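Local coordinates for protein 3-hydroxyacyl-thioester dehydratase Z (Mycobacterium tuberculosis, PDB 2C2I) that probably hydrates trans-2-enoyl-CoA to (3R)-3-hydroxyacyl-CoA, and runs the reverse dehydration, as a homodimeric hotdog-fold enzyme of lipid metabolism, at residues T25-Q28 against E29-N32; N32-A35 against D36-D40. All blocks are in the same frame, centred on the assembly; numbering follows the deposited sequence.

Contact 1. Residues T25-Q28 against E29-N32; sequences TITQ and EEVN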
loop_
_atom_site.group_PDB
_atom_site.type_symbol
_atom_site.label_atom_id
_atom_site.label_comp_id
_atom_site.label_asym_id
_atom_site.label_seq_id
_atom_site.Cartn_x
_atom_site.Cartn_y
_atom_site.Cartn_z
ATOM N N THR A 25 10.720 -9.605 11.470
ATOM C CA THR A 25 9.584 -10.080 12.259
ATOM C C THR A 25 8.513 -8.994 12.304
ATOM O O THR A 25 8.805 -7.845 12.644
ATOM C CB THR A 25 10.021 -10.485 13.687
ATOM O OG1 THR A 25 10.967 -11.555 13.600
ATOM C CG2 THR A 25 8.809 -10.926 14.540
ATOM N N ILE A 26 7.287 -9.362 11.937
ATOM C CA ILE A 26 6.151 -8.423 11.969
ATOM C C ILE A 26 5.451 -8.537 13.323
ATOM O O ILE A 26 4.880 -9.580 13.642
ATOM C CB ILE A 26 5.174 -8.671 10.783
ATOM C CG1 ILE A 26 5.883 -8.484 9.426
ATOM C CG2 ILE A 26 3.939 -7.759 10.854
ATOM C CD1 ILE A 26 6.861 -7.285 9.352
ATOM N N THR A 27 5.521 -7.469 14.112
ATOM C CA THR A 27 5.003 -7.492 15.494
ATOM C C THR A 27 3.607 -6.902 15.634
ATOM O O THR A 27 3.150 -6.160 14.766
ATOM C CB THR A 27 5.930 -6.740 16.473
ATOM O OG1 THR A 27 5.966 -5.341 16.162
ATOM C CG2 THR A 27 7.344 -7.331 16.436
ATOM N N GLN A 28 2.941 -7.215 16.744
ATOM C CA GLN A 28 1.633 -6.627 17.030
ATOM C C GLN A 28 1.751 -5.105 17.197
ATOM O O GLN A 28 0.876 -4.359 16.751
ATOM C CB GLN A 28 0.989 -7.278 18.257
ATOM C CG GLN A 28 -0.440 -6.821 18.476
ATOM C CD GLN A 28 -1.383 -7.261 17.365
ATOM O OE1 GLN A 28 -1.579 -8.452 17.141
ATOM N NE2 GLN A 28 -1.998 -6.290 16.689
ATOM N N GLU A 29 2.845 -4.651 17.810
ATOM C CA GLU A 29 3.104 -3.217 17.977
ATOM C C GLU A 29 3.115 -2.504 16.624
ATOM O O GLU A 29 2.571 -1.419 16.494
ATOM C CB GLU A 29 4.416 -2.980 18.743
ATOM C CG GLU A 29 5.273 -1.808 18.256
ATOM C CD GLU A 29 5.344 -0.586 19.181
ATOM O OE1 GLU A 29 6.444 0.008 19.243
ATOM O OE2 GLU A 29 4.334 -0.193 19.823
ATOM N N GLU A 30 3.745 -3.125 15.625
ATOM C CA GLU A 30 3.805 -2.528 14.287
ATOM C C GLU A 30 2.439 -2.520 13.638
ATOM O O GLU A 30 2.089 -1.554 12.941
ATOM C CB GLU A 30 4.804 -3.269 13.404
ATOM C CG GLU A 30 6.242 -3.113 13.883
ATOM C CD GLU A 30 7.203 -4.003 13.113
ATOM O OE1 GLU A 30 6.783 -5.089 12.625
ATOM O OE2 GLU A 30 8.373 -3.593 12.977
ATOM N N VAL A 31 1.684 -3.592 13.850
ATOM C CA VAL A 31 0.359 -3.741 13.236
ATOM C C VAL A 31 -0.594 -2.687 13.814
ATOM O O VAL A 31 -1.362 -2.060 13.075
ATOM C CB VAL A 31 -0.196 -5.177 13.374
ATOM C CG1 VAL A 31 -1.641 -5.271 12.866
ATOM C CG2 VAL A 31 0.668 -6.168 12.598
ATOM N N ASN A 32 -0.506 -2.488 15.135
ATOM C CA ASN A 32 -1.236 -1.409 15.839
ATOM C C ASN A 32 -0.873 -0.002 15.384
ATOM O O ASN A 32 -1.759 0.837 15.208
ATOM C CB ASN A 32 -1.014 -1.529 17.349
ATOM C CG ASN A 32 -1.530 -2.832 17.916
ATOM O OD1 ASN A 32 -2.201 -3.601 17.241
ATOM N ND2 ASN A 32 -1.198 -3.091 19.176
HETATM O O HOH W 1 9.527 -5.576 11.672
#

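Contact 2. Residues N32-A35 against D36-D40; sequences NLFA and DATGD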
loop_
_atom_site.group_PDB
_atom_site.type_symbol
_atom_site.label_atom_id
_atom_site.label_comp_id
_atom_site.label_asym_id
_atom_site.label_seq_id
_atom_site.Cartn_x
_atom_site.Cartn_y
_atom_site.Cartn_z
ATOM N N ASN A 32 -0.506 -2.488 15.135
ATOM C CA ASN A 32 -1.236 -1.409 15.839
ATOM C C ASN A 32 -0.873 -0.002 15.384
ATOM O O ASN A 32 -1.759 0.837 15.208
ATOM C CB ASN A 32 -1.014 -1.529 17.349
ATOM C CG ASN A 32 -1.530 -2.832 17.916
ATOM O OD1 ASN A 32 -2.201 -3.601 17.241
ATOM N ND2 ASN A 32 -1.198 -3.091 19.176
ATOM N N LEU A 33 0.418 0.273 15.182
ATOM C CA LEU A 33 0.851 1.585 14.716
ATOM C C LEU A 33 0.298 1.813 13.308
ATOM O O LEU A 33 -0.107 2.916 12.995
ATOM C CB LEU A 33 2.374 1.720 14.680
ATOM C CG LEU A 33 3.171 1.741 16.001
ATOM C CD1 LEU A 33 4.670 1.729 15.763
ATOM C CD2 LEU A 33 2.766 2.936 16.827
ATOM N N PHE A 34 0.301 0.756 12.488
ATOM C CA PHE A 34 -0.226 0.828 11.119
ATOM C C PHE A 34 -1.711 1.187 11.102
ATOM O O PHE A 34 -2.167 2.023 10.292
ATOM C CB PHE A 34 -0.001 -0.480 10.365
ATOM C CG PHE A 34 -0.193 -0.345 8.867
ATOM C CD1 PHE A 34 0.822 0.172 8.073
ATOM C CD2 PHE A 34 -1.400 -0.721 8.270
ATOM C CE1 PHE A 34 0.639 0.308 6.671
ATOM C CE2 PHE A 34 -1.601 -0.582 6.874
ATOM C CZ PHE A 34 -0.578 -0.074 6.079
ATOM N N ALA A 35 -2.457 0.506 11.970
ATOM C CA ALA A 35 -3.862 0.766 12.190
ATOM C C ALA A 35 -4.069 2.216 12.603
ATOM O O ALA A 35 -4.939 2.875 12.074
ATOM C CB ALA A 35 -4.428 -0.200 13.267
ATOM N N ASP A 36 -3.259 2.721 13.541
ATOM C CA ASP A 36 -3.368 4.139 13.949
ATOM C C ASP A 36 -3.053 5.106 12.805
ATOM O O ASP A 36 -3.762 6.109 12.621
ATOM C CB ASP A 36 -2.463 4.457 15.146
ATOM C CG ASP A 36 -2.857 3.698 16.407
ATOM O OD1 ASP A 36 -4.001 3.201 16.515
ATOM O OD2 ASP A 36 -1.996 3.591 17.312
ATOM N N ALA A 37 -1.989 4.807 12.053
ATOM C CA ALA A 37 -1.567 5.646 10.937
ATOM C C ALA A 37 -2.652 5.751 9.850
ATOM O O ALA A 37 -2.860 6.820 9.276
ATOM C CB ALA A 37 -0.270 5.123 10.343
ATOM N N THR A 38 -3.329 4.642 9.573
ATOM C CA THR A 38 -4.181 4.546 8.371
ATOM C C THR A 38 -5.695 4.515 8.637
ATOM O O THR A 38 -6.491 4.622 7.700
ATOM C CB THR A 38 -3.829 3.274 7.554
ATOM O OG1 THR A 38 -4.121 2.112 8.332
ATOM C CG2 THR A 38 -2.336 3.256 7.142
ATOM N N GLY A 39 -6.092 4.343 9.902
ATOM C CA GLY A 39 -7.510 4.255 10.231
ATOM C C GLY A 39 -8.159 2.921 9.914
ATOM O O GLY A 39 -9.380 2.817 9.910
ATOM N N ASP A 40 -7.376 1.890 9.618
ATOM C CA ASP A 40 -7.941 0.558 9.491
ATOM C C ASP A 40 -7.708 -0.187 10.806
ATOM O O ASP A 40 -6.590 -0.642 11.077
ATOM C CB ASP A 40 -7.343 -0.189 8.283
ATOM C CG ASP A 40 -7.995 -1.560 8.051
ATOM O OD1 ASP A 40 -8.740 -2.071 8.922
ATOM O OD2 ASP A 40 -7.752 -2.150 6.981
HETATM O O HOH W 2 -3.886 0.834 17.505
#

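Contact 1. Residues T25-Q28 against E29-N32
Thr27 and Glu30 form a capping box at the start of helix 28-38 of the hotdog fold. Thr27 is the N-cap. Its OG1 lies between the backbone N and the carbonyl carbon (chi1 66°) and accepts from Glu30 N at 3.2 Å. Glu30 returns the bond: Thr27 N donates to Glu30 OE1 at 3.1 Å, nearly straight, from above the carboxylate plane. Two backbone NH groups of the turn are thus tied to side chains. The helix then opens with Val31 N to Thr27 O and Asn32 N to Gln28 O.

The Gln28 and Asn32 side chains meet one turn apart. Gln28 NE2 gives a hydrogen to Asn32 OD1 at 2.8 Å, with the acceptor close to the plane of the donor amide. The two amide planes are 34° apart. The Gln28 amide has partners elsewhere in the chain too: NE2 also bonds to His45 O, and OE1 bonds to Thr59 OG1.

Apolar contact is slight. Ile26 CG2 touches Val31 CG2 at 4.0 Å, and Val31 also packs on His45 and His62.

Water 1 joins the strand end to the helix, donating to Thr25 O and to Glu30 OE2, each at 2.6 Å.

Contact 2. Residues N32-A35 against D36-D40
Thr38 packs against Phe34 one turn later in the helix. Thr38 CG2 sits over one face of the Phe34 ring, offset toward the rim and 4.0 Å from the centroid, as a CH-pi contact. The Thr38 hydroxyl turns back to the helix backbone. With chi1 at 64°, Thr38 OG1 lies 2.8 Å from Phe34 O and donates to it. Thr38 N donates to Phe34 O at 3.0 Å. Phe34 O is thus gripped by two donors, which reach it from opposite faces of its carbonyl plane.

The backbone bonds Asp36 N to Asn32 O and Ala37 N to Leu33 O belong to the last turns of helix 28-38. Gly39 N closes the run on Ala35 O at 2.9 Å, with a bent N-H...O angle of 135°. Gly39, with positive phi (77°), is the glycine that terminates this helix of the hotdog fold, and the chain turns out of the helix there. The turn brings Asp40 O back against Ala35, 3.3 Å from its CA, in a CA-H...O contact.

Asp36 reaches back along the helix through water 2, which donates to Asp36 OD1 at 2.6 Å and to Asn32 O at 3.1 Å. Asp36 OD1 also accepts from His41 NE2.

The loop end of the contact reaches the probable active site. Asp40 is probably important for catalysis. Its OD1 accepts from Gln42 N, and its backbone O accepts from His62 NE2. The Phe34 ring meets that of His62, a probable substrate-binding residue, and also the ring of Phe34 of the second subunit.

The chain leaves strand 17-25, an outermost strand of the antiparallel sheet within this chain, and enters helix 28-38 through contact 1. Contact 2 follows directly and ends the same helix. Both are local: each closes single turns between residues three to five apart, and neither encloses the other. They overlap at Asn32, and their centres are about 11 Å apart. Contact 1 joins the strand end to the helix start and faces helix 43-46 and the loop that holds His62. Contact 2 joins the helix end to the loop carrying Asp40, and also borders helix 63-68 and the second subunit. Both contacts border His62, from successive turns of the helix.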